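Local structure of uncharacterized protein Atu1656 (Agrobacterium tumefaciens, 2OJH) at residues 81-86 with 120-125; 105-110 with 127-132; 232-237 with 247-252. The protein is of unknown function but belongs to the TolB family and folds as a six-bladed beta-propeller. All coordinates share one frame; numbering follows the deposited sequence.

Contact 1 (81-86 with 120-125); sequences GFATIC and GTPRLM
P122 packs its ring against F82 and A83. The pyrrolidine lies over one face of the phenyl ring, toward its rim. CG of P122 stands 4.2 Å from the centroid of the F82 ring, 21° off the ring normal, a CH-pi contact. The closest carbons of the pair are P122 CD and F82 CE2, 3.8 Å apart. A83 meets the same proline from its methyl group: A83 CB lies 3.8 Å from P122 CG. Chi1 of F82 (63°) sets CG between the backbone N and the carbonyl carbon and swings the ring to the proline. Y113 of strand 111-116 packs on that ring edge-to-face and also touches P122. The nearest CA atoms of the two segments are those of G81 and T121, 5.2 Å apart. No hydrogen bond crosses between the segments. D79 instead ties them together, since its OD1 accepts from G81 N and its backbone bonds to G120. Loop 81-86 links the sheet ending in strand 76-77 to the propeller blade of strands 91-92, 98-103, 111-116 and 123-124. It packs beside the residues leading into 123-124, the outermost strand of that blade, with A83 also resting on I101 of strand 98-103.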
ATOM      1  N   GLY A  81     -10.434 -17.988   2.721  1.00 34.10           N
ATOM      2  CA  GLY A  81     -10.139 -19.423   2.822  1.00 33.69           C
ATOM      3  C   GLY A  81      -8.923 -19.716   3.691  1.00 33.18           C
ATOM      4  O   GLY A  81      -8.832 -19.213   4.824  1.00 32.67           O
ATOM      5  N   PHE A  82      -7.978 -20.500   3.160  1.00 32.02           N
ATOM      6  CA  PHE A  82      -6.844 -20.984   3.953  1.00 32.60           C
ATOM      7  C   PHE A  82      -5.934 -19.827   4.331  1.00 32.81           C
ATOM      8  O   PHE A  82      -5.059 -19.978   5.172  1.00 34.06           O
ATOM      9  CB  PHE A  82      -6.040 -22.071   3.214  1.00 32.54           C
ATOM     10  CG  PHE A  82      -5.387 -21.587   1.946  1.00 33.55           C
ATOM     11  CD1 PHE A  82      -4.265 -20.772   1.999  1.00 34.57           C
ATOM     12  CD2 PHE A  82      -5.896 -21.945   0.710  1.00 35.28           C
ATOM     13  CE1 PHE A  82      -3.656 -20.301   0.849  1.00 35.13           C
ATOM     14  CE2 PHE A  82      -5.290 -21.498  -0.455  1.00 35.31           C
ATOM     15  CZ  PHE A  82      -4.167 -20.659  -0.379  1.00 34.56           C
ATOM     16  N   ALA A  83      -6.133 -18.683   3.697  1.00 32.33           N
ATOM     17  CA  ALA A  83      -5.156 -17.576   3.821  1.00 32.97           C
ATOM     18  C   ALA A  83      -5.406 -16.754   5.078  1.00 33.60           C
ATOM     19  O   ALA A  83      -6.000 -15.675   5.022  1.00 33.83           O
ATOM     20  CB  ALA A  83      -5.210 -16.684   2.599  1.00 33.05           C
ATOM     21  N   THR A  84      -4.981 -17.276   6.223  1.00 33.99           N
ATOM     22  CA  THR A  84      -5.336 -16.648   7.494  1.00 34.98           C
ATOM     23  C   THR A  84      -4.116 -16.007   8.141  1.00 34.93           C
ATOM     24  O   THR A  84      -4.139 -15.666   9.336  1.00 35.44           O
ATOM     25  CB  THR A  84      -5.882 -17.668   8.450  1.00 34.96           C
ATOM     26  OG1 THR A  84      -4.928 -18.736   8.577  1.00 36.14           O
ATOM     27  CG2 THR A  84      -7.220 -18.238   7.930  1.00 35.87           C
ATOM     28  N   ILE A  85      -3.038 -15.875   7.375  1.00 35.32           N
ATOM     29  CA  ILE A  85      -1.889 -15.131   7.842  1.00 34.59           C
ATOM     30  C   ILE A  85      -1.536 -14.123   6.748  1.00 35.84           C
ATOM     31  O   ILE A  85      -0.430 -14.163   6.173  1.00 36.38           O
ATOM     32  CB  ILE A  85      -0.662 -16.012   8.218  1.00 34.53           C
ATOM     33  CG1 ILE A  85      -1.039 -17.168   9.150  1.00 33.84           C
ATOM     34  CG2 ILE A  85       0.387 -15.155   8.940  1.00 34.49           C
ATOM     35  CD1 ILE A  85       0.084 -18.270   9.295  1.00 34.53           C
ATOM     36  N   CYS A  86      -2.499 -13.247   6.460  1.00 36.53           N
ATOM     37  CA  CYS A  86      -2.336 -12.132   5.532  1.00 38.43           C
ATOM     38  C   CYS A  86      -1.538 -10.994   6.168  1.00 38.76           C
ATOM     39  O   CYS A  86      -1.679 -10.696   7.371  1.00 40.33           O
ATOM     40  CB  CYS A  86      -3.698 -11.584   5.110  1.00 38.21           C
ATOM     41  SG  CYS A  86      -4.577 -12.740   4.105  1.00 42.83           S
ATOM     42  N   GLY A 120     -13.653 -16.130  -0.898  1.00 37.38           N
ATOM     43  CA  GLY A 120     -13.461 -17.448  -1.497  1.00 35.60           C
ATOM     44  C   GLY A 120     -12.019 -17.927  -1.442  1.00 34.42           C
ATOM     45  O   GLY A 120     -11.214 -17.463  -0.611  1.00 35.32           O
ATOM     46  N   THR A 121     -11.669 -18.779  -2.396  1.00 32.86           N
ATOM     47  CA  THR A 121     -10.420 -19.548  -2.417  1.00 32.76           C
ATOM     48  C   THR A 121      -9.327 -18.791  -3.120  1.00 33.60           C
ATOM     49  O   THR A 121      -9.458 -18.505  -4.313  1.00 34.44           O
ATOM     50  CB  THR A 121     -10.651 -20.857  -3.170  1.00 33.14           C
ATOM     51  OG1 THR A 121     -11.767 -21.503  -2.567  1.00 30.47           O
ATOM     52  CG2 THR A 121      -9.437 -21.784  -3.124  1.00 32.56           C
ATOM     53  N   PRO A 122      -8.230 -18.483  -2.400  1.00 32.90           N
ATOM     54  CA  PRO A 122      -7.145 -17.759  -3.045  1.00 32.41           C
ATOM     55  C   PRO A 122      -6.459 -18.510  -4.180  1.00 31.61           C
ATOM     56  O   PRO A 122      -6.213 -19.712  -4.073  1.00 33.15           O
ATOM     57  CB  PRO A 122      -6.131 -17.551  -1.903  1.00 32.52           C
ATOM     58  CG  PRO A 122      -6.896 -17.743  -0.638  1.00 32.94           C
ATOM     59  CD  PRO A 122      -7.926 -18.782  -0.983  1.00 32.93           C
ATOM     60  N   ARG A 123      -6.154 -17.798  -5.250  0.50 31.04           N
ATOM     61  CA  ARG A 123      -5.433 -18.347  -6.384  0.50 31.67           C
ATOM     62  C   ARG A 123      -3.987 -17.846  -6.351  0.50 31.10           C
ATOM     63  O   ARG A 123      -3.769 -16.660  -6.438  0.50 29.09           O
ATOM     64  CB  ARG A 123      -6.125 -17.899  -7.678  0.50 31.82           C
ATOM     65  CG  ARG A 123      -7.524 -18.495  -7.924  0.50 32.12           C
ATOM     66  CD  ARG A 123      -8.412 -17.584  -8.823  0.50 32.79           C
ATOM     67  NE  ARG A 123      -7.613 -16.809  -9.787  0.50 37.42           N
ATOM     68  CZ  ARG A 123      -7.879 -15.564 -10.191  0.50 37.79           C
ATOM     69  NH1 ARG A 123      -8.928 -14.896  -9.729  0.50 36.13           N
ATOM     70  NH2 ARG A 123      -7.071 -14.971 -11.062  0.50 39.49           N
ATOM     71  N   LEU A 124      -3.010 -18.756  -6.229  1.00 32.23           N
ATOM     72  CA  LEU A 124      -1.575 -18.363  -6.127  1.00 34.31           C
ATOM     73  C   LEU A 124      -1.078 -17.702  -7.404  1.00 34.50           C
ATOM     74  O   LEU A 124      -1.252 -18.262  -8.515  1.00 33.03           O
ATOM     75  CB  LEU A 124      -0.654 -19.579  -5.787  1.00 34.87           C
ATOM     76  CG  LEU A 124       0.847 -19.294  -5.624  1.00 33.45           C
ATOM     77  CD1 LEU A 124       1.156 -18.382  -4.423  1.00 32.55           C
ATOM     78  CD2 LEU A 124       1.620 -20.607  -5.538  1.00 35.72           C
HETATM   79  N   MSE A 125      -0.447 -16.540  -7.238  1.00 35.50           N
HETATM   80  CA  MSE A 125       0.114 -15.808  -8.351  1.00 36.38           C
HETATM   81  C   MSE A 125       1.622 -15.982  -8.439  1.00 36.92           C
HETATM   82  O   MSE A 125       2.162 -16.149  -9.532  1.00 37.23           O
HETATM   83  CB  MSE A 125      -0.184 -14.308  -8.243  1.00 36.19           C
HETATM   84  CG  MSE A 125      -1.596 -13.852  -8.426  1.00 37.99           C
HETATM   85 SE   MSE A 125      -2.398 -14.500 -10.088  0.80 49.36          SE
HETATM   86  CE  MSE A 125      -3.573 -15.884  -9.486  1.00 42.39           C
TER

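Contact 2 (105-110 with 127-132); sequences VEFGKS and KNLPSY
S110 is gripped by 127-132 through both its backbone and its side chain. S110 O accepts from S131 N at 2.9 Å, in a nearly straight bond (163° at the hydrogen). In return S110 OG donates to S131 O at 2.8 Å, from above the plane of that carbonyl. The hydroxyl is anti to the backbone N of S110 (chi1 -175°), and this turn brings it to the S131 carbonyl. N87 ND2 gives S110 OG a further, weak hydrogen bond. S110 CB presses on the Y132 ring, 3.3 Å from CE1. A water joins S110 N to Y132 OH, accepting from the amide. P130 follows a cis peptide bond, and its CA makes a CA-H...O contact of 3.2 Å with S110 O.

L129 packs with both methyls. CD1 touches F107 CB at 3.6 Å, with the two side chains crossing at about a right angle. CD2 lies 3.6 Å from the carbonyl oxygen of S110, and CB meets K109 CG. L129 also rests on A111.

Around the contact, S131 OG donates to N128 O. R149 of the neighbouring strand 142-149 holds both P130 O and S131 OG, beside the backbone pairing of P130 with I148. The contact is a junction between two blades of the beta-propeller: the loop between strands 98-103 and 111-116 of one blade meets the start of strand 131-136, the first strand of the next sheet.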
ATOM      1  N   VAL A 105       0.557 -18.776   4.897  1.00 36.32           N
ATOM      2  CA  VAL A 105       0.143 -20.126   5.328  1.00 34.31           C
ATOM      3  C   VAL A 105       0.864 -21.226   4.547  1.00 34.95           C
ATOM      4  O   VAL A 105       1.422 -22.155   5.138  1.00 34.66           O
ATOM      5  CB  VAL A 105      -1.407 -20.314   5.256  1.00 33.21           C
ATOM      6  CG1 VAL A 105      -1.805 -21.786   5.309  1.00 33.62           C
ATOM      7  CG2 VAL A 105      -2.072 -19.550   6.370  1.00 31.41           C
ATOM      8  N   GLU A 106       0.862 -21.113   3.224  1.00 35.84           N
ATOM      9  CA  GLU A 106       1.325 -22.208   2.362  1.00 36.37           C
ATOM     10  C   GLU A 106       2.813 -22.489   2.388  1.00 36.90           C
ATOM     11  O   GLU A 106       3.211 -23.652   2.361  1.00 37.45           O
ATOM     12  CB  GLU A 106       0.858 -22.001   0.927  1.00 37.13           C
ATOM     13  CG  GLU A 106      -0.567 -22.451   0.715  1.00 37.74           C
ATOM     14  CD  GLU A 106      -0.923 -22.633  -0.749  1.00 39.11           C
ATOM     15  OE1 GLU A 106      -0.703 -21.705  -1.555  1.00 34.79           O
ATOM     16  OE2 GLU A 106      -1.471 -23.705  -1.086  1.00 41.59           O
ATOM     17  N   PHE A 107       3.627 -21.439   2.465  1.00 36.80           N
ATOM     18  CA  PHE A 107       5.070 -21.576   2.300  1.00 37.18           C
ATOM     19  C   PHE A 107       5.897 -20.952   3.414  1.00 37.12           C
ATOM     20  O   PHE A 107       7.129 -21.015   3.370  1.00 38.01           O
ATOM     21  CB  PHE A 107       5.493 -21.007   0.941  1.00 37.02           C
ATOM     22  CG  PHE A 107       4.711 -21.583  -0.218  1.00 36.56           C
ATOM     23  CD1 PHE A 107       4.966 -22.875  -0.672  1.00 38.82           C
ATOM     24  CD2 PHE A 107       3.704 -20.846  -0.829  1.00 35.06           C
ATOM     25  CE1 PHE A 107       4.242 -23.415  -1.715  1.00 36.20           C
ATOM     26  CE2 PHE A 107       2.973 -21.386  -1.893  1.00 38.79           C
ATOM     27  CZ  PHE A 107       3.254 -22.660  -2.326  1.00 36.89           C
ATOM     28  N   GLY A 108       5.238 -20.379   4.419  1.00 36.84           N
ATOM     29  CA  GLY A 108       5.943 -19.837   5.586  1.00 37.80           C
ATOM     30  C   GLY A 108       6.556 -18.491   5.290  1.00 37.87           C
ATOM     31  O   GLY A 108       7.269 -17.922   6.119  1.00 39.12           O
ATOM     32  N   LYS A 109       6.287 -17.979   4.096  1.00 37.41           N
ATOM     33  CA  LYS A 109       6.746 -16.652   3.692  1.00 38.27           C
ATOM     34  C   LYS A 109       5.774 -16.052   2.703  1.00 37.44           C
ATOM     35  O   LYS A 109       5.000 -16.775   2.089  1.00 36.52           O
ATOM     36  CB  LYS A 109       8.165 -16.654   3.143  1.00 39.03           C
ATOM     37  CG  LYS A 109       8.448 -17.571   2.008  1.00 41.99           C
ATOM     38  CD  LYS A 109       9.953 -17.809   1.967  1.00 48.30           C
ATOM     39  CE  LYS A 109      10.261 -19.097   1.255  1.00 50.52           C
ATOM     40  NZ  LYS A 109      11.725 -19.401   1.228  1.00 54.82           N
ATOM     41  N   SER A 110       5.808 -14.727   2.574  1.00 36.19           N
ATOM     42  CA  SER A 110       4.760 -14.034   1.822  1.00 36.20           C
ATOM     43  C   SER A 110       4.641 -14.496   0.376  1.00 36.03           C
ATOM     44  O   SER A 110       5.633 -14.475  -0.360  1.00 36.49           O
ATOM     45  CB  SER A 110       5.013 -12.530   1.839  1.00 35.68           C
ATOM     46  OG  SER A 110       3.928 -11.852   1.218  1.00 36.33           O
ATOM     47  N   LYS A 127       5.205 -17.817  -7.723  1.00 37.51           N
ATOM     48  CA  LYS A 127       5.935 -19.021  -7.381  1.00 36.81           C
ATOM     49  C   LYS A 127       7.289 -18.713  -6.764  1.00 37.42           C
ATOM     50  O   LYS A 127       7.900 -19.602  -6.196  1.00 37.99           O
ATOM     51  CB  LYS A 127       6.094 -19.914  -8.610  1.00 37.25           C
ATOM     52  CG  LYS A 127       4.759 -20.498  -9.090  1.00 37.04           C
ATOM     53  CD  LYS A 127       4.919 -21.173 -10.418  1.00 40.04           C
ATOM     54  CE  LYS A 127       3.556 -21.566 -10.980  1.00 40.87           C
ATOM     55  NZ  LYS A 127       3.785 -22.228 -12.275  1.00 43.15           N
ATOM     56  N   ASN A 128       7.746 -17.467  -6.888  1.00 36.53           N
ATOM     57  CA  ASN A 128       9.059 -17.033  -6.386  1.00 37.92           C
ATOM     58  C   ASN A 128       8.849 -16.127  -5.191  1.00 37.64           C
ATOM     59  O   ASN A 128       8.135 -15.117  -5.300  1.00 38.00           O
ATOM     60  CB  ASN A 128       9.825 -16.305  -7.483  1.00 38.09           C
ATOM     61  CG  ASN A 128      10.087 -17.192  -8.719  1.00 41.39           C
ATOM     62  OD1 ASN A 128      10.389 -18.378  -8.599  1.00 43.16           O
ATOM     63  ND2 ASN A 128       9.972 -16.602  -9.904  1.00 42.27           N
ATOM     64  N   LEU A 129       9.438 -16.506  -4.050  1.00 37.74           N
ATOM     65  CA  LEU A 129       9.081 -15.932  -2.745  1.00 37.92           C
ATOM     66  C   LEU A 129      10.293 -15.388  -2.012  1.00 37.73           C
ATOM     67  O   LEU A 129      11.428 -15.759  -2.331  1.00 37.71           O
ATOM     68  CB  LEU A 129       8.377 -16.989  -1.871  1.00 38.00           C
ATOM     69  CG  LEU A 129       7.252 -17.749  -2.561  1.00 40.03           C
ATOM     70  CD1 LEU A 129       6.604 -18.779  -1.645  1.00 40.59           C
ATOM     71  CD2 LEU A 129       6.169 -16.781  -3.083  1.00 41.03           C
ATOM     72  N   PRO A 130      10.066 -14.473  -1.049  1.00 37.54           N
ATOM     73  CA  PRO A 130       8.768 -13.879  -0.779  1.00 37.02           C
ATOM     74  C   PRO A 130       8.414 -12.738  -1.748  1.00 37.60           C
ATOM     75  O   PRO A 130       9.307 -12.045  -2.274  1.00 37.74           O
ATOM     76  CB  PRO A 130       8.929 -13.308   0.630  1.00 37.17           C
ATOM     77  CG  PRO A 130      10.356 -13.006   0.759  1.00 36.88           C
ATOM     78  CD  PRO A 130      11.110 -13.948  -0.141  1.00 36.98           C
ATOM     79  N   SER A 131       7.116 -12.555  -1.961  1.00 36.54           N
ATOM     80  CA  SER A 131       6.589 -11.467  -2.783  1.00 36.18           C
ATOM     81  C   SER A 131       5.455 -10.709  -2.061  1.00 36.73           C
ATOM     82  O   SER A 131       4.576 -11.324  -1.443  1.00 34.48           O
ATOM     83  CB  SER A 131       6.111 -12.013  -4.119  1.00 34.98           C
ATOM     84  OG  SER A 131       7.160 -12.682  -4.802  1.00 34.31           O
ATOM     85  N   TYR A 132       5.504  -9.369  -2.115  1.00 36.49           N
ATOM     86  CA  TYR A 132       4.593  -8.504  -1.339  1.00 36.43           C
ATOM     87  C   TYR A 132       3.742  -7.639  -2.281  1.00 36.59           C
ATOM     88  O   TYR A 132       4.258  -6.764  -2.954  1.00 36.51           O
ATOM     89  CB  TYR A 132       5.401  -7.631  -0.379  1.00 38.14           C
ATOM     90  CG  TYR A 132       6.272  -8.457   0.538  1.00 39.93           C
ATOM     91  CD1 TYR A 132       5.776  -8.934   1.766  1.00 39.17           C
ATOM     92  CD2 TYR A 132       7.583  -8.782   0.178  1.00 38.11           C
ATOM     93  CE1 TYR A 132       6.583  -9.690   2.622  1.00 39.63           C
ATOM     94  CE2 TYR A 132       8.363  -9.560   0.998  1.00 41.13           C
ATOM     95  CZ  TYR A 132       7.857 -10.004   2.222  1.00 42.56           C
ATOM     96  OH  TYR A 132       8.665 -10.760   3.040  1.00 41.74           O
TER
HETATM   97  O   HOH W   1       7.385 -13.045   4.428  1.00 29.15           O

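Contact 3 (232-237 with 247-252); sequences VFVSYD and LDVRVQ
F233 and Q252 pair across the antiparallel strands, and so do S235 and R250, with two backbone hydrogen bonds each. Q252 N to F233 O is the straightest bond, 2.8 Å and 172° at the hydrogen. R250 N to S235 O is longer, at 3.2 Å. V234 and V251 lie between them as a non-hydrogen-bonded pair. CA-H...O contacts from V232 and V234 to the carbonyls of Q252 and R250 add to the pairing.

Apolar contacts run along the face that carries V234 and V251. V234 CG1 meets V249 CG2 at 3.7 Å. V249 CG1 touches Y236 CD1 at 3.6 Å, and the two side chains lie side by side. L247 CD1 comes to the edge of the same tyrosine ring. Y236 also packs edge-to-face with W220, and its hydroxyl bonds to P244 O.

On the other face Q252 CB sits over the F233 ring, 3.6 Å from its centroid, in a CH-pi contact. The ring and the amide planes are nearly perpendicular. Chi1 of Q252 (-52°) puts its CG beside S235 OG, 3.4 Å away. The chain then bends at CG, and OE1 bonds to T263 OG1.

Among the polar contacts, S235 OG bonds to D219 OD1. It also accepts a hydrogen bond from a water, which accepts a weak one from Q252 NE2. A second water bridges D237 N and D248 O. In one of two conformers of R250, NH1 lies 3.6 Å from D237 OD1, a long and doubtful salt bridge.

This is the hairpin of the two central strands of a four-stranded propeller blade, between 217-224 and 262-267. It appears to rest on backbone pairing and buried apolar packing, with S235 OG and Q252 OE1 satisfied by D219 and T263.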
ATOM      1  N   VAL A 232       0.702  10.762  -2.057  1.00 34.87           N
ATOM      2  CA  VAL A 232       0.776  10.774  -0.583  1.00 34.99           C
ATOM      3  C   VAL A 232       1.815   9.717  -0.151  1.00 35.01           C
ATOM      4  O   VAL A 232       1.999   8.695  -0.826  1.00 35.15           O
ATOM      5  CB  VAL A 232      -0.648  10.507   0.061  1.00 35.27           C
ATOM      6  CG1 VAL A 232      -1.106   9.096  -0.199  1.00 34.78           C
ATOM      7  CG2 VAL A 232      -0.664  10.794   1.562  1.00 35.69           C
ATOM      8  N   PHE A 233       2.497   9.951   0.963  1.00 34.26           N
ATOM      9  CA  PHE A 233       3.540   9.039   1.406  1.00 34.40           C
ATOM     10  C   PHE A 233       3.866   9.387   2.853  1.00 34.31           C
ATOM     11  O   PHE A 233       3.343  10.369   3.379  1.00 33.18           O
ATOM     12  CB  PHE A 233       4.785   9.073   0.482  1.00 34.53           C
ATOM     13  CG  PHE A 233       5.533  10.398   0.474  1.00 35.14           C
ATOM     14  CD1 PHE A 233       5.099  11.433  -0.329  1.00 35.43           C
ATOM     15  CD2 PHE A 233       6.704  10.563   1.204  1.00 34.83           C
ATOM     16  CE1 PHE A 233       5.800  12.649  -0.365  1.00 34.70           C
ATOM     17  CE2 PHE A 233       7.397  11.796   1.195  1.00 33.24           C
ATOM     18  CZ  PHE A 233       6.937  12.816   0.416  1.00 32.66           C
ATOM     19  N   VAL A 234       4.646   8.534   3.513  1.00 34.14           N
ATOM     20  CA  VAL A 234       5.060   8.773   4.899  1.00 34.50           C
ATOM     21  C   VAL A 234       6.559   9.073   4.942  1.00 35.00           C
ATOM     22  O   VAL A 234       7.324   8.400   4.264  1.00 35.38           O
ATOM     23  CB  VAL A 234       4.812   7.541   5.753  1.00 35.58           C
ATOM     24  CG1 VAL A 234       5.413   7.691   7.154  1.00 31.64           C
ATOM     25  CG2 VAL A 234       3.303   7.237   5.853  1.00 34.28           C
ATOM     26  N   SER A 235       6.975  10.032   5.768  1.00 35.11           N
ATOM     27  CA  SER A 235       8.399  10.337   6.017  1.00 36.02           C
ATOM     28  C   SER A 235       8.776   9.989   7.458  1.00 35.44           C
ATOM     29  O   SER A 235       8.205  10.545   8.401  1.00 35.05           O
ATOM     30  CB  SER A 235       8.696  11.826   5.794  1.00 36.77           C
ATOM     31  OG  SER A 235       8.806  12.118   4.403  1.00 39.81           O
ATOM     32  N   TYR A 236       9.717   9.057   7.631  1.00 35.11           N
ATOM     33  CA  TYR A 236      10.261   8.749   8.947  1.00 35.78           C
ATOM     34  C   TYR A 236      11.453   9.658   9.177  1.00 36.78           C
ATOM     35  O   TYR A 236      12.002  10.172   8.211  1.00 36.89           O
ATOM     36  CB  TYR A 236      10.815   7.354   8.949  1.00 35.64           C
ATOM     37  CG  TYR A 236       9.822   6.218   8.997  1.00 33.93           C
ATOM     38  CD1 TYR A 236       9.422   5.664  10.220  1.00 34.22           C
ATOM     39  CD2 TYR A 236       9.334   5.675   7.842  1.00 35.20           C
ATOM     40  CE1 TYR A 236       8.534   4.565  10.262  1.00 31.86           C
ATOM     41  CE2 TYR A 236       8.442   4.590   7.878  1.00 34.09           C
ATOM     42  CZ  TYR A 236       8.061   4.044   9.107  1.00 35.69           C
ATOM     43  OH  TYR A 236       7.187   2.934   9.158  1.00 36.02           O
ATOM     44  N   ASP A 237      11.890   9.831  10.424  1.00 38.76           N
ATOM     45  CA  ASP A 237      13.192  10.458  10.651  1.00 40.53           C
ATOM     46  C   ASP A 237      14.297   9.669   9.928  1.00 41.24           C
ATOM     47  O   ASP A 237      14.173   8.459   9.686  1.00 42.12           O
ATOM     48  CB  ASP A 237      13.506  10.612  12.149  1.00 40.90           C
ATOM     49  CG  ASP A 237      12.502  11.514  12.885  1.00 42.47           C
ATOM     50  OD1 ASP A 237      11.703  12.250  12.240  1.00 42.84           O
ATOM     51  OD2 ASP A 237      12.508  11.471  14.136  1.00 44.65           O
ATOM     52  N   LEU A 247       6.132   5.059  15.631  1.00 36.77           N
ATOM     53  CA  LEU A 247       7.068   6.194  15.720  1.00 37.18           C
ATOM     54  C   LEU A 247       6.351   7.467  15.309  1.00 36.90           C
ATOM     55  O   LEU A 247       5.315   7.412  14.643  1.00 36.83           O
ATOM     56  CB  LEU A 247       8.244   5.959  14.762  1.00 37.34           C
ATOM     57  CG  LEU A 247       9.138   4.748  15.044  1.00 37.03           C
ATOM     58  CD1 LEU A 247      10.020   4.475  13.845  1.00 39.19           C
ATOM     59  CD2 LEU A 247       9.979   5.036  16.274  1.00 36.42           C
ATOM     60  N   ASP A 248       6.925   8.593  15.695  1.00 37.19           N
ATOM     61  CA  ASP A 248       6.459   9.913  15.280  1.00 37.49           C
ATOM     62  C   ASP A 248       6.872  10.123  13.830  1.00 37.78           C
ATOM     63  O   ASP A 248       8.063  10.279  13.539  1.00 37.23           O
ATOM     64  CB  ASP A 248       7.067  10.973  16.207  1.00 38.38           C
ATOM     65  CG  ASP A 248       6.433  10.954  17.578  1.00 39.62           C
ATOM     66  OD1 ASP A 248       5.195  10.824  17.638  1.00 42.09           O
ATOM     67  OD2 ASP A 248       7.159  11.057  18.587  1.00 42.39           O
ATOM     68  N   VAL A 249       5.891  10.033  12.921  1.00 36.94           N
ATOM     69  CA  VAL A 249       6.133  10.227  11.478  1.00 37.33           C
ATOM     70  C   VAL A 249       5.361  11.452  10.910  1.00 37.59           C
ATOM     71  O   VAL A 249       4.685  12.162  11.660  1.00 37.17           O
ATOM     72  CB  VAL A 249       5.861   8.951  10.632  1.00 36.85           C
ATOM     73  CG1 VAL A 249       6.713   7.775  11.135  1.00 35.95           C
ATOM     74  CG2 VAL A 249       4.359   8.575  10.596  1.00 36.31           C
ATOM     75  N   ARG A 250       5.527  11.702   9.607  1.00 37.29           N
ATOM     76  CA  ARG A 250       4.847  12.782   8.896  0.50 37.06           C
ATOM     77  C   ARG A 250       4.134  12.162   7.706  1.00 36.72           C
ATOM     78  O   ARG A 250       4.733  11.370   6.995  1.00 37.21           O
ATOM     79  CB  ARG A 250       5.859  13.807   8.380  0.50 36.79           C
ATOM     80  CG  ARG A 250       6.661  14.541   9.452  0.50 37.39           C
ATOM     81  CD  ARG A 250       7.830  15.325   8.837  0.50 37.59           C
ATOM     82  NE  ARG A 250       8.334  16.385   9.715  0.50 38.91           N
ATOM     83  CZ  ARG A 250       9.246  16.223  10.674  0.50 39.31           C
ATOM     84  NH1 ARG A 250       9.773  15.026  10.918  0.50 38.54           N
ATOM     85  NH2 ARG A 250       9.632  17.267  11.401  0.50 38.42           N
ATOM     86  N   VAL A 251       2.864  12.502   7.502  1.00 36.47           N
ATOM     87  CA  VAL A 251       2.148  12.112   6.295  1.00 36.52           C
ATOM     88  C   VAL A 251       2.344  13.296   5.338  1.00 36.59           C
ATOM     89  O   VAL A 251       1.983  14.438   5.658  1.00 35.84           O
ATOM     90  CB  VAL A 251       0.666  11.784   6.574  1.00 36.90           C
ATOM     91  CG1 VAL A 251      -0.116  11.519   5.277  1.00 37.88           C
ATOM     92  CG2 VAL A 251       0.557  10.563   7.515  1.00 36.67           C
ATOM     93  N   GLN A 252       2.958  13.007   4.191  1.00 35.67           N
ATOM     94  CA  GLN A 252       3.362  14.012   3.248  1.00 35.97           C
ATOM     95  C   GLN A 252       2.556  13.921   1.980  1.00 35.21           C
ATOM     96  O   GLN A 252       2.013  12.865   1.650  1.00 35.11           O
ATOM     97  CB  GLN A 252       4.827  13.811   2.852  1.00 36.28           C
ATOM     98  CG  GLN A 252       5.795  13.706   3.988  1.00 38.25           C
ATOM     99  CD  GLN A 252       6.119  15.044   4.556  1.00 41.10           C
ATOM    100  OE1 GLN A 252       5.495  15.469   5.509  1.00 45.44           O
ATOM    101  NE2 GLN A 252       7.074  15.743   3.955  1.00 42.31           N
TER
HETATM  102  O   HOH W   2       9.563  14.316   2.954  1.00 48.15           O
HETATM  103  O   HOH W   3      10.222   8.552  12.457  1.00 37.26           O

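Contacts 1 and 2 are neighbours, with centres about 11 Å apart, and their segments alternate along the chain. They touch directly: V105 CG2 lies 3.2 Å from F82 O, and E106 CG packs on F82 CE1. Strand 123-124 of contact 1 leads on to strand 131-136 of contact 2. Contact 3 is remote. Its centre is about 31 Å from that of contact 1, on the opposite side of the chain's centre, and about 28 Å from that of contact 2. Its nearest atoms are about 16 Å from contact 1 and about 14 Å from contact 2, so it touches neither. A bound acetic acid, probably from the crystallisation liquor, lies about 4 Å from the Y132 side chain in contact 2.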